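Local coordinates for Hut operon positive regulatory protein (Bacillus subtilis, PDB 1VEA), which binds regulatory sequences on its mRNA as a hexamer when histidine is present, suppressing transcription termination and so activating the hut operon for histidine utilization, at residues M45-V50 and E81-V86; R88-L93 and L136-F141; L102-L107 and V123-T128; G118-V123 and V143-I148. The protein carries 1 engineered substitution. All blocks are in the same frame, centred on the assembly; numbering follows the deposited sequence.

Contact 1: M45-V50 and E81-V86. With HBN (N-(2-naphthyl)histidinamide), chain C.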
# COMPACT_ATOMS: atom_id res chain seq x y z
N MET B 45 -8.64 13.47 -11.74
CA MET B 45 -8.65 12.26 -10.95
C MET B 45 -8.60 12.69 -9.50
O MET B 45 -8.73 11.88 -8.58
CB MET B 45 -7.43 11.41 -11.28
CG MET B 45 -7.40 10.07 -10.58
SD MET B 45 -5.95 9.14 -11.11
CE MET B 45 -6.54 8.50 -12.66
N ASP B 46 -8.43 13.99 -9.31
CA ASP B 46 -8.38 14.60 -7.99
C ASP B 46 -9.69 14.35 -7.23
O ASP B 46 -10.78 14.65 -7.72
CB ASP B 46 -8.13 16.10 -8.14
CG ASP B 46 -8.10 16.82 -6.82
OD1 ASP B 46 -7.29 16.44 -5.95
OD2 ASP B 46 -8.88 17.77 -6.65
N ALA B 47 -9.57 13.79 -6.03
CA ALA B 47 -10.74 13.48 -5.20
C ALA B 47 -11.72 14.65 -5.14
O ALA B 47 -12.89 14.50 -5.49
CB ALA B 47 -10.29 13.11 -3.79
N HIS B 48 -11.24 15.80 -4.69
CA HIS B 48 -12.08 16.99 -4.59
C HIS B 48 -12.83 17.23 -5.89
O HIS B 48 -14.05 17.36 -5.90
CB HIS B 48 -11.22 18.21 -4.27
CG HIS B 48 -12.01 19.47 -4.07
ND1 HIS B 48 -12.93 19.61 -3.05
CD2 HIS B 48 -12.02 20.64 -4.74
CE1 HIS B 48 -13.47 20.81 -3.10
NE2 HIS B 48 -12.93 21.46 -4.12
N LYS B 49 -12.08 17.30 -6.98
CA LYS B 49 -12.65 17.54 -8.29
C LYS B 49 -13.70 16.51 -8.68
O LYS B 49 -14.74 16.86 -9.24
CB LYS B 49 -11.53 17.58 -9.34
N VAL B 50 -13.44 15.24 -8.38
CA VAL B 50 -14.39 14.18 -8.75
C VAL B 50 -15.65 14.11 -7.90
O VAL B 50 -16.75 13.96 -8.43
CB VAL B 50 -13.71 12.80 -8.76
CG1 VAL B 50 -14.70 11.74 -9.20
CG2 VAL B 50 -12.53 12.80 -9.70
N GLU B 81 -14.99 4.90 -2.84
CA GLU B 81 -14.64 3.51 -3.07
C GLU B 81 -14.33 3.34 -4.55
O GLU B 81 -13.32 2.72 -4.91
CB GLU B 81 -15.78 2.58 -2.66
CG GLU B 81 -15.62 1.20 -3.26
CD GLU B 81 -16.06 0.08 -2.34
OE1 GLU B 81 -16.84 0.35 -1.38
OE2 GLU B 81 -15.62 -1.07 -2.58
N ALA B 82 -15.20 3.90 -5.39
CA ALA B 82 -15.04 3.81 -6.82
C ALA B 82 -13.77 4.53 -7.27
O ALA B 82 -13.10 4.10 -8.22
CB ALA B 82 -16.23 4.38 -7.52
N LEU B 83 -13.43 5.62 -6.58
CA LEU B 83 -12.24 6.39 -6.92
C LEU B 83 -11.02 5.68 -6.36
O LEU B 83 -9.97 5.62 -7.00
CB LEU B 83 -12.34 7.80 -6.32
CG LEU B 83 -11.29 8.83 -6.73
CD1 LEU B 83 -11.02 8.77 -8.23
CD2 LEU B 83 -11.80 10.20 -6.37
N HIS B 84 -11.17 5.15 -5.15
CA HIS B 84 -10.11 4.43 -4.49
C HIS B 84 -9.65 3.31 -5.39
O HIS B 84 -8.54 2.81 -5.24
CB HIS B 84 -10.59 3.83 -3.17
CG HIS B 84 -10.16 4.62 -1.98
ND1 HIS B 84 -11.02 5.41 -1.25
CD2 HIS B 84 -8.94 4.77 -1.41
CE1 HIS B 84 -10.36 6.02 -0.29
NE2 HIS B 84 -9.09 5.66 -0.37
N GLY B 85 -10.51 2.93 -6.33
CA GLY B 85 -10.18 1.88 -7.27
C GLY B 85 -9.60 2.44 -8.54
O GLY B 85 -8.68 1.87 -9.11
N VAL B 86 -10.14 3.56 -9.00
CA VAL B 86 -9.59 4.16 -10.19
C VAL B 86 -8.11 4.46 -9.89
O VAL B 86 -7.25 4.15 -10.71
CB VAL B 86 -10.38 5.43 -10.57
CG1 VAL B 86 -9.72 6.11 -11.75
CG2 VAL B 86 -11.81 5.05 -10.93
C1 HBN C . -12.92 0.81 0.46
C2 HBN C . -12.30 1.32 1.62
C3 HBN C . -10.91 1.63 1.61
C4 HBN C . -10.12 1.43 0.45
C4A HBN C . -10.72 0.92 -0.74
C8A HBN C . -12.16 0.60 -0.72
C8 HBN C . -12.75 0.10 -1.88
C7 HBN C . -12.01 -0.11 -3.08
C6 HBN C . -10.61 0.19 -3.10
C5 HBN C . -9.97 0.70 -1.94
N1 HBN C . -12.61 -0.57 -4.11
N HBN C . -13.47 -1.66 -7.61
CA HBN C . -13.66 -1.19 -6.25
C HBN C . -12.66 -0.30 -5.54
O HBN C . -12.04 0.56 -6.13
CB HBN C . -14.75 -1.46 -5.51
CG HBN C . -16.02 -2.22 -5.68
ND1 HBN C . -16.87 -2.42 -4.61
CD2 HBN C . -16.52 -2.78 -6.85
CE1 HBN C . -17.84 -3.11 -5.25
NE2 HBN C . -17.73 -3.38 -6.58
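Leu83, near the end of helix 70-86, points its isobutyl group at the first turn of helix 47-61 and does most of the touching. Its CG stands anti to the backbone N (chi1 -171°), which carries the branch clear of its own helix. From there CD2 comes to 3.6 Å from the CA of Ala47 and 4.0 Å from the CB of Val50, resting against two residues that lie a turn apart. The other methyl faces the preceding loop, with Leu83 CD1 3.9 Å from Met45 O.

Met45 arrives from that loop. Its chain runs out straight and turns only at the thioether (chi3 -81°), so that it passes slantwise over Val86, CE lying 4.1 Å from Val86 CG1. Between Met45 and Ala47, Asp46 N-caps helix 47-61: its OD2 accepts from Lys49 N at 3.3 Å, the donor standing above the carboxylate plane.

Elsewhere on helix 70-86, Glu81 and His84 face the ligand. Glu81 OE2 accepts a hydrogen bond from HBN ND1 at 2.7 Å, while one face of the His84 ring looks onto the naphthyl at C4, and His84 CB lies 3.4 Å from HBN C5. The other carboxylate oxygen, Glu81 OE1, forms a salt bridge with Arg88 of the third subunit. Leu93 of the second subunit packs on both Ala47 and His84.

The chemistry is thus divided: apolar side chains join helix 70-86 to the start of helix 47-61 and the loop before it, while a carboxylate holds the imidazole of a histidine analogue, probably as it would hold histidine, consistent with histidine-dependent RNA binding.

Contact 2: R88-L93 and L136-F141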
# COMPACT_ATOMS: atom_id res chain seq x y z
N ARG B 88 -5.82 3.01 -8.65
CA ARG B 88 -5.38 1.69 -8.23
C ARG B 88 -4.13 1.71 -7.38
O ARG B 88 -4.21 1.77 -6.15
CB ARG B 88 -5.15 0.81 -9.46
CG ARG B 88 -5.74 -0.59 -9.30
CD ARG B 88 -6.34 -1.10 -10.59
NE ARG B 88 -7.21 -0.10 -11.20
CZ ARG B 88 -7.93 -0.31 -12.30
NH1 ARG B 88 -7.88 -1.48 -12.92
NH2 ARG B 88 -8.70 0.66 -12.78
N GLY B 89 -2.98 1.65 -8.04
CA GLY B 89 -1.71 1.66 -7.35
C GLY B 89 -0.64 2.18 -8.30
O GLY B 89 0.13 3.07 -7.95
N GLU B 90 -0.60 1.62 -9.51
CA GLU B 90 0.35 2.05 -10.52
C GLU B 90 -0.10 3.46 -10.91
O GLU B 90 0.54 4.15 -11.71
CB GLU B 90 0.33 1.11 -11.73
CG GLU B 90 1.22 1.56 -12.89
CD GLU B 90 1.30 0.55 -14.01
OE1 GLU B 90 0.24 0.02 -14.43
OE2 GLU B 90 2.42 0.29 -14.49
N MET B 91 -1.23 3.86 -10.31
CA MET B 91 -1.80 5.18 -10.52
C MET B 91 -1.46 6.03 -9.30
O MET B 91 -2.06 7.07 -9.04
CB MET B 91 -3.32 5.09 -10.69
CG MET B 91 -3.79 4.76 -12.12
SD MET B 91 -3.51 3.06 -12.66
CE MET B 91 -5.09 2.29 -12.27
N LEU B 92 -0.48 5.55 -8.53
CA LEU B 92 -0.02 6.26 -7.34
C LEU B 92 1.36 6.81 -7.70
O LEU B 92 1.86 7.76 -7.08
CB LEU B 92 0.08 5.30 -6.14
CG LEU B 92 -1.23 4.72 -5.59
CD1 LEU B 92 -0.93 3.72 -4.47
CD2 LEU B 92 -2.13 5.84 -5.06
N LEU B 93 1.95 6.21 -8.73
CA LEU B 93 3.26 6.59 -9.25
C LEU B 93 2.97 7.59 -10.37
O LEU B 93 3.68 8.59 -10.56
CB LEU B 93 3.97 5.36 -9.80
CG LEU B 93 5.49 5.50 -9.92
CD1 LEU B 93 6.05 5.80 -8.54
CD2 LEU B 93 6.12 4.23 -10.49
N LEU B 136 0.39 5.34 -25.47
CA LEU B 136 0.21 4.41 -24.37
C LEU B 136 -0.68 5.05 -23.32
O LEU B 136 -0.36 6.11 -22.79
CB LEU B 136 1.55 4.02 -23.74
CG LEU B 136 1.44 3.01 -22.60
CD1 LEU B 136 0.92 1.68 -23.14
CD2 LEU B 136 2.79 2.82 -21.95
N GLU B 137 -1.79 4.39 -23.02
CA GLU B 137 -2.72 4.88 -22.03
C GLU B 137 -3.20 3.70 -21.20
O GLU B 137 -3.41 2.60 -21.72
CB GLU B 137 -3.92 5.53 -22.71
CG GLU B 137 -3.61 6.24 -23.99
CD GLU B 137 -4.59 5.85 -25.08
OE1 GLU B 137 -5.81 5.93 -24.82
OE2 GLU B 137 -4.12 5.46 -26.18
N HIS B 138 -3.40 3.94 -19.92
CA HIS B 138 -3.85 2.89 -19.02
C HIS B 138 -5.33 3.03 -18.75
O HIS B 138 -5.85 4.15 -18.68
CB HIS B 138 -3.05 2.94 -17.72
CG HIS B 138 -1.59 2.69 -17.93
ND1 HIS B 138 -1.11 1.57 -18.56
CD2 HIS B 138 -0.50 3.43 -17.60
CE1 HIS B 138 0.21 1.62 -18.62
NE2 HIS B 138 0.61 2.74 -18.04
N GLU B 139 -6.01 1.90 -18.63
CA GLU B 139 -7.44 1.91 -18.36
C GLU B 139 -7.68 1.86 -16.87
O GLU B 139 -7.03 1.11 -16.14
CB GLU B 139 -8.14 0.72 -19.02
CG GLU B 139 -8.12 0.71 -20.52
CD GLU B 139 -8.84 -0.49 -21.10
OE1 GLU B 139 -10.07 -0.61 -20.90
OE2 GLU B 139 -8.18 -1.33 -21.76
N THR B 140 -8.62 2.69 -16.41
CA THR B 140 -8.96 2.72 -14.99
C THR B 140 -10.40 2.30 -14.80
O THR B 140 -11.23 2.46 -15.68
CB THR B 140 -8.78 4.11 -14.40
OG1 THR B 140 -8.69 5.07 -15.46
CG2 THR B 140 -7.56 4.14 -13.53
N PHE B 141 -10.69 1.81 -13.60
CA PHE B 141 -12.01 1.31 -13.32
C PHE B 141 -12.26 1.20 -11.82
O PHE B 141 -11.45 0.64 -11.08
CB PHE B 141 -12.13 -0.06 -13.97
CG PHE B 141 -13.41 -0.75 -13.70
CD1 PHE B 141 -14.55 -0.43 -14.43
CD2 PHE B 141 -13.48 -1.76 -12.73
CE1 PHE B 141 -15.74 -1.11 -14.20
CE2 PHE B 141 -14.66 -2.44 -12.49
CZ PHE B 141 -15.80 -2.12 -13.23
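Met91 and Thr140 make the apolar part of this contact, their side chains sliding past each other in opposite directions. Met91 is bent twice, at chi2 (72°) and chi3 (95°), which folds the S-methyl back toward the strand and places Met91 CE 3.3 Å from Thr140 CG2. The hydroxyl of Thr140 is occupied within the sheet by a weak hydrogen bond to Gly127 O.

The strand involved, 137-147, is an outermost one of the four-stranded antiparallel sheet within this chain, and its backbone pairs with strand 120-130 through His138 and Thr140. Residues 88-93 follow helix 70-86, where the chain turns into a short, weakly bonded helix beside that strand.

The polar part is carried by Arg88. Its guanidinium brings its edge to the backbone between Thr140 and Phe141; NH2 is modelled so close to Phe141 N that its exact place is doubtful. Its other nitrogens are better accounted for, NE bonding to Gly85 O and NH1 weakly to Val143 O of the third subunit. With a leucine in its place, Gly85 O would probably lose this donor and Glu81 of the third subunit the positive charge now paired with it, NH1 making a long, weak ion pair there. Glu90 OE1 stands over one face of the His138 ring, 4.5 Å from His138 CE1, while the ring's NE2 bonds to Tyr76 OH of the fourth subunit. Glu139 turns its carboxylate away, where OE1 meets Tyr126 OH and both oxygens accept from backbone N-H groups of the third subunit.

Contact 3: L102-L107 and V123-T128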
# COMPACT_ATOMS: atom_id res chain seq x y z
N LEU B 102 -12.00 10.62 -17.02
CA LEU B 102 -12.94 9.71 -16.39
C LEU B 102 -14.37 9.96 -16.80
O LEU B 102 -14.82 11.11 -16.90
CB LEU B 102 -12.86 9.82 -14.86
CG LEU B 102 -11.53 9.48 -14.19
CD1 LEU B 102 -11.77 9.40 -12.70
CD2 LEU B 102 -10.99 8.16 -14.71
N ARG B 103 -15.09 8.87 -17.04
CA ARG B 103 -16.50 8.92 -17.39
C ARG B 103 -17.18 8.13 -16.29
O ARG B 103 -16.60 7.18 -15.77
CB ARG B 103 -16.76 8.28 -18.75
CG ARG B 103 -18.23 8.26 -19.18
CD ARG B 103 -18.36 8.22 -20.70
NE ARG B 103 -17.40 7.28 -21.30
CZ ARG B 103 -17.43 5.97 -21.12
NH1 ARG B 103 -18.38 5.42 -20.38
NH2 ARG B 103 -16.49 5.20 -21.67
N PHE B 104 -18.39 8.52 -15.92
CA PHE B 104 -19.07 7.83 -14.84
C PHE B 104 -20.53 7.56 -15.09
O PHE B 104 -21.09 7.91 -16.14
CB PHE B 104 -18.92 8.63 -13.55
CG PHE B 104 -19.64 9.94 -13.55
CD1 PHE B 104 -21.03 9.99 -13.40
CD2 PHE B 104 -18.94 11.14 -13.67
CE1 PHE B 104 -21.70 11.21 -13.36
CE2 PHE B 104 -19.61 12.36 -13.63
CZ PHE B 104 -20.98 12.39 -13.47
N ALA B 105 -21.14 6.92 -14.10
CA ALA B 105 -22.55 6.56 -14.14
C ALA B 105 -22.94 6.41 -12.69
O ALA B 105 -22.17 5.93 -11.89
CB ALA B 105 -22.73 5.24 -14.88
N VAL B 106 -24.14 6.84 -12.36
CA VAL B 106 -24.62 6.74 -11.00
C VAL B 106 -26.01 6.19 -11.10
O VAL B 106 -26.79 6.64 -11.92
CB VAL B 106 -24.68 8.12 -10.34
CG1 VAL B 106 -24.92 7.98 -8.85
CG2 VAL B 106 -23.39 8.88 -10.64
N LEU B 107 -26.32 5.19 -10.28
CA LEU B 107 -27.63 4.57 -10.26
C LEU B 107 -28.11 4.63 -8.83
O LEU B 107 -27.34 4.41 -7.90
CB LEU B 107 -27.55 3.11 -10.72
CG LEU B 107 -28.52 2.67 -11.83
CD1 LEU B 107 -28.17 3.41 -13.13
CD2 LEU B 107 -28.42 1.17 -12.06
N VAL B 123 -21.88 3.90 -7.99
CA VAL B 123 -21.09 4.89 -8.70
C VAL B 123 -19.94 4.14 -9.32
O VAL B 123 -19.07 3.63 -8.61
CB VAL B 123 -20.52 5.94 -7.73
CG1 VAL B 123 -19.40 6.71 -8.40
CG2 VAL B 123 -21.62 6.87 -7.27
N SER B 124 -19.94 4.06 -10.64
CA SER B 124 -18.88 3.36 -11.37
C SER B 124 -18.11 4.35 -12.23
O SER B 124 -18.69 5.24 -12.83
CB SER B 124 -19.49 2.26 -12.25
OG SER B 124 -20.50 2.80 -13.07
N LEU B 125 -16.80 4.19 -12.29
CA LEU B 125 -15.96 5.10 -13.07
C LEU B 125 -15.10 4.36 -14.08
O LEU B 125 -14.53 3.31 -13.80
CB LEU B 125 -15.07 5.89 -12.12
CG LEU B 125 -15.84 6.57 -10.99
CD1 LEU B 125 -14.97 6.72 -9.74
CD2 LEU B 125 -16.35 7.89 -11.48
N TYR B 126 -15.01 4.92 -15.27
CA TYR B 126 -14.17 4.33 -16.30
C TYR B 126 -13.51 5.44 -17.07
O TYR B 126 -14.18 6.36 -17.53
CB TYR B 126 -14.98 3.50 -17.27
CG TYR B 126 -14.11 2.94 -18.37
CD1 TYR B 126 -13.15 1.96 -18.11
CD2 TYR B 126 -14.25 3.39 -19.68
CE1 TYR B 126 -12.35 1.44 -19.12
CE2 TYR B 126 -13.46 2.88 -20.70
CZ TYR B 126 -12.52 1.91 -20.42
OH TYR B 126 -11.75 1.41 -21.45
N GLY B 127 -12.21 5.36 -17.21
CA GLY B 127 -11.53 6.40 -17.95
C GLY B 127 -10.16 5.96 -18.39
O GLY B 127 -9.82 4.78 -18.32
N THR B 128 -9.37 6.92 -18.84
CA THR B 128 -8.03 6.62 -19.29
C THR B 128 -7.04 7.57 -18.64
O THR B 128 -7.39 8.71 -18.32
CB THR B 128 -7.96 6.74 -20.81
OG1 THR B 128 -8.75 5.71 -21.41
CG2 THR B 128 -6.53 6.61 -21.29
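Tyr126 O accepts the amide hydrogen of Arg103 N at 2.7 Å. The return bond is straighter: Tyr126 N meets Arg103 O at 2.8 Å with an N-H...O angle of 173°. Two residues on, Ala105 and Ser124 form the next hydrogen-bonded pair, with both the Ala105 N to Ser124 O and the Ser124 N to Ala105 O distances at 3.2 Å. Phe104 with Leu125, and Val106 with Val123, are the non-hydrogen-bonded pairs of this antiparallel ladder.

Side chains alternate between two faces. On one, Arg103 crosses Tyr126 at a slant, its NH2 in the plane of the phenol ring at the edge, 3.5 Å from Tyr126 CD2; guanidinium and ring planes are 53° apart. Arg103 runs out extended and bends at chi3 (42°), turning NH2 to the ring. NH1 makes a weak hydrogen bond to Leu17 O, and NH2 a long, weak ion pair with Glu20. The phenol oxygen finds its partners beyond the pair, at Glu139 OE1 and at Arg8 NH1 of the third subunit, and Ser124 OG bonds to Ser13 OG.

The other face is apolar. Leu125 CD2 reaches Phe104 CB at 3.4 Å, and the two valines lie side by side and point the same way, Val106 CG1 3.8 Å from Val123 CG2. Leu102 CD2 lies over the CA of Gly127.

These strands form the central pair of the sheet, 100-109 flanked by 39-42 and 120-130 by 137-147. Helix 9-18 covers the face carrying Ser124 and Tyr126, while helices 47-61 and 70-86 pack beneath Phe104, Leu125 and Val123.

Contact 4: G118-V123 and V143-I148; sequences GDWIAV and VGINHI. With HBN (N-(2-naphthyl)histidinamide), chain C.
Strands 120-123 and 143-147 run antiparallel, axes 4.7 Å apart, stitched by paired backbone bonds at Ile121-Asn146 (the one from Ile121 N weak) and Val123-Gly144, and continued by Ile148 N to Asp119 O at 2.7 Å.

Trp120 and His147 form a T-shaped pair: the imidazole edge points at the six-membered ring, centroids 4.2 Å apart and planes at 67°. His147 CG lies opposite its backbone N (chi1 -169°), swinging the imidazole across. His147 CD2 leads, 3.3 Å from Trp120 CZ2, while His147 ND1 donates to the C-terminal Ile148 O at 2.7 Å, helping fix the ring's rotation. At the indole's edge, Trp120 CD1 lies 3.7 Å from Ile145 CG2. With a serine in place of Trp120, the His147 ring would probably be less restrained and Ile145 CG2 left without its aromatic neighbour.

On the opposite face Ile148 crosses Ile121 at about a right angle, its CD1 3.8 Å from Ile121 CG2; helix 70-86 covers this side through Leu75, and Ile9 of helix 9-18 covers Trp120.

This is a beta hairpin bringing the C-terminal strand to the side of the sheet, with Val143 CB reaching the HBN imidazole, 3.5 Å from HBN CD2, at one wall of the ligand site.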
# COMPACT_ATOMS: atom_id res chain seq x y z
N GLY B 118 -34.29 -0.47 2.06
CA GLY B 118 -34.09 0.93 1.74
C GLY B 118 -33.69 1.13 0.29
O GLY B 118 -34.18 0.44 -0.60
N ASP B 119 -32.80 2.08 0.06
CA ASP B 119 -32.33 2.38 -1.29
C ASP B 119 -30.82 2.31 -1.36
O ASP B 119 -30.12 2.73 -0.44
CB ASP B 119 -32.79 3.77 -1.73
CG ASP B 119 -33.99 3.72 -2.67
OD1 ASP B 119 -34.57 2.62 -2.84
OD2 ASP B 119 -34.35 4.77 -3.24
N TRP B 120 -30.32 1.78 -2.46
CA TRP B 120 -28.89 1.67 -2.67
C TRP B 120 -28.47 2.72 -3.68
O TRP B 120 -29.29 3.49 -4.17
CB TRP B 120 -28.53 0.29 -3.18
CG TRP B 120 -28.16 -0.69 -2.11
CD1 TRP B 120 -26.89 -1.05 -1.73
CD2 TRP B 120 -29.05 -1.46 -1.30
NE1 TRP B 120 -26.94 -2.00 -0.74
CE2 TRP B 120 -28.26 -2.27 -0.46
CE3 TRP B 120 -30.44 -1.54 -1.20
CZ2 TRP B 120 -28.81 -3.16 0.47
CZ3 TRP B 120 -31.00 -2.43 -0.28
CH2 TRP B 120 -30.18 -3.23 0.55
N ILE B 121 -27.19 2.73 -3.99
CA ILE B 121 -26.67 3.70 -4.94
C ILE B 121 -25.30 3.25 -5.41
O ILE B 121 -24.41 2.98 -4.61
CB ILE B 121 -26.60 5.09 -4.29
CG1 ILE B 121 -26.00 6.10 -5.26
CG2 ILE B 121 -25.77 5.04 -3.03
CD1 ILE B 121 -26.11 7.51 -4.76
N ALA B 122 -25.13 3.15 -6.73
CA ALA B 122 -23.85 2.73 -7.28
C ALA B 122 -23.20 3.86 -8.07
O ALA B 122 -23.86 4.66 -8.72
CB ALA B 122 -24.04 1.50 -8.17
N VAL B 123 -21.88 3.90 -7.99
CA VAL B 123 -21.09 4.89 -8.70
C VAL B 123 -19.94 4.14 -9.32
O VAL B 123 -19.07 3.63 -8.61
CB VAL B 123 -20.52 5.94 -7.73
CG1 VAL B 123 -19.40 6.71 -8.40
CG2 VAL B 123 -21.62 6.87 -7.27
N VAL B 143 -15.70 0.99 -8.76
CA VAL B 143 -17.12 0.97 -8.47
C VAL B 143 -17.34 1.12 -6.97
O VAL B 143 -16.55 0.63 -6.18
CB VAL B 143 -17.79 -0.34 -8.94
CG1 VAL B 143 -19.28 -0.31 -8.63
CG2 VAL B 143 -17.56 -0.55 -10.44
N GLY B 144 -18.39 1.83 -6.59
CA GLY B 144 -18.68 2.02 -5.18
C GLY B 144 -20.16 1.87 -4.92
O GLY B 144 -20.97 2.66 -5.42
N ILE B 145 -20.54 0.85 -4.18
CA ILE B 145 -21.93 0.63 -3.88
C ILE B 145 -22.12 1.01 -2.43
O ILE B 145 -21.29 0.68 -1.59
CB ILE B 145 -22.34 -0.84 -4.12
CG1 ILE B 145 -22.21 -1.18 -5.60
CG2 ILE B 145 -23.77 -1.07 -3.65
CD1 ILE B 145 -22.56 -2.62 -5.95
N ASN B 146 -23.21 1.71 -2.14
CA ASN B 146 -23.50 2.15 -0.79
C ASN B 146 -25.01 2.12 -0.56
O ASN B 146 -25.79 2.10 -1.51
CB ASN B 146 -22.98 3.57 -0.57
CG ASN B 146 -22.89 3.96 0.90
OD1 ASN B 146 -23.91 4.05 1.60
ND2 ASN B 146 -21.68 4.18 1.38
N HIS B 147 -25.41 2.12 0.70
CA HIS B 147 -26.81 2.08 1.07
C HIS B 147 -27.21 3.48 1.53
O HIS B 147 -26.58 4.03 2.44
CB HIS B 147 -27.01 1.06 2.18
CG HIS B 147 -28.44 0.73 2.45
ND1 HIS B 147 -29.32 1.64 3.00
CD2 HIS B 147 -29.16 -0.39 2.22
CE1 HIS B 147 -30.51 1.08 3.11
NE2 HIS B 147 -30.45 -0.15 2.64
N ILE B 148 -28.23 4.05 0.90
CA ILE B 148 -28.67 5.40 1.27
C ILE B 148 -29.03 5.39 2.75
O ILE B 148 -29.36 4.30 3.26
CB ILE B 148 -29.91 5.84 0.43
CG1 ILE B 148 -29.53 5.98 -1.05
CG2 ILE B 148 -30.45 7.16 0.96
CD1 ILE B 148 -28.51 7.07 -1.34
OXT ILE B 148 -28.98 6.47 3.38
C1 HBN C . -12.92 0.81 0.46
C2 HBN C . -12.30 1.32 1.62
C3 HBN C . -10.91 1.63 1.61
C4 HBN C . -10.12 1.43 0.45
C4A HBN C . -10.72 0.92 -0.74
C8A HBN C . -12.16 0.60 -0.72
C8 HBN C . -12.75 0.10 -1.88
C7 HBN C . -12.01 -0.11 -3.08
C6 HBN C . -10.61 0.19 -3.10
C5 HBN C . -9.97 0.70 -1.94
N1 HBN C . -12.61 -0.57 -4.11
N HBN C . -13.47 -1.66 -7.61
CA HBN C . -13.66 -1.19 -6.25
C HBN C . -12.66 -0.30 -5.54
O HBN C . -12.04 0.56 -6.13
CB HBN C . -14.75 -1.46 -5.51
CG HBN C . -16.02 -2.22 -5.68
ND1 HBN C . -16.87 -2.42 -4.61
CD2 HBN C . -16.52 -2.78 -6.85
CE1 HBN C . -17.84 -3.11 -5.25
NE2 HBN C . -17.73 -3.38 -6.58

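How the contacts relate
Contacts 3 and 4 share Val123 and continue one antiparallel sheet, about 14 Å between centres. Contact 1 lies against it, its centre about 10 Å from that of contact 3, where Ala82 CB meets Leu125 CD1 at 3.5 Å. Contact 2 follows in series, about 12 Å from contact 1 between centres, and is tied to contact 3 by Thr140 N and Gly127 O, a probable hydrogen bond of 3.1 Å. Contacts 2 and 4 use the two ends of strand 137-147, their centres about 24 Å apart. HBN touches contacts 1 and 4, whose centres lie about 16 Å apart, and is also hydrogen-bonded to Phe141 O of the third subunit, so the ligand site spans a subunit boundary.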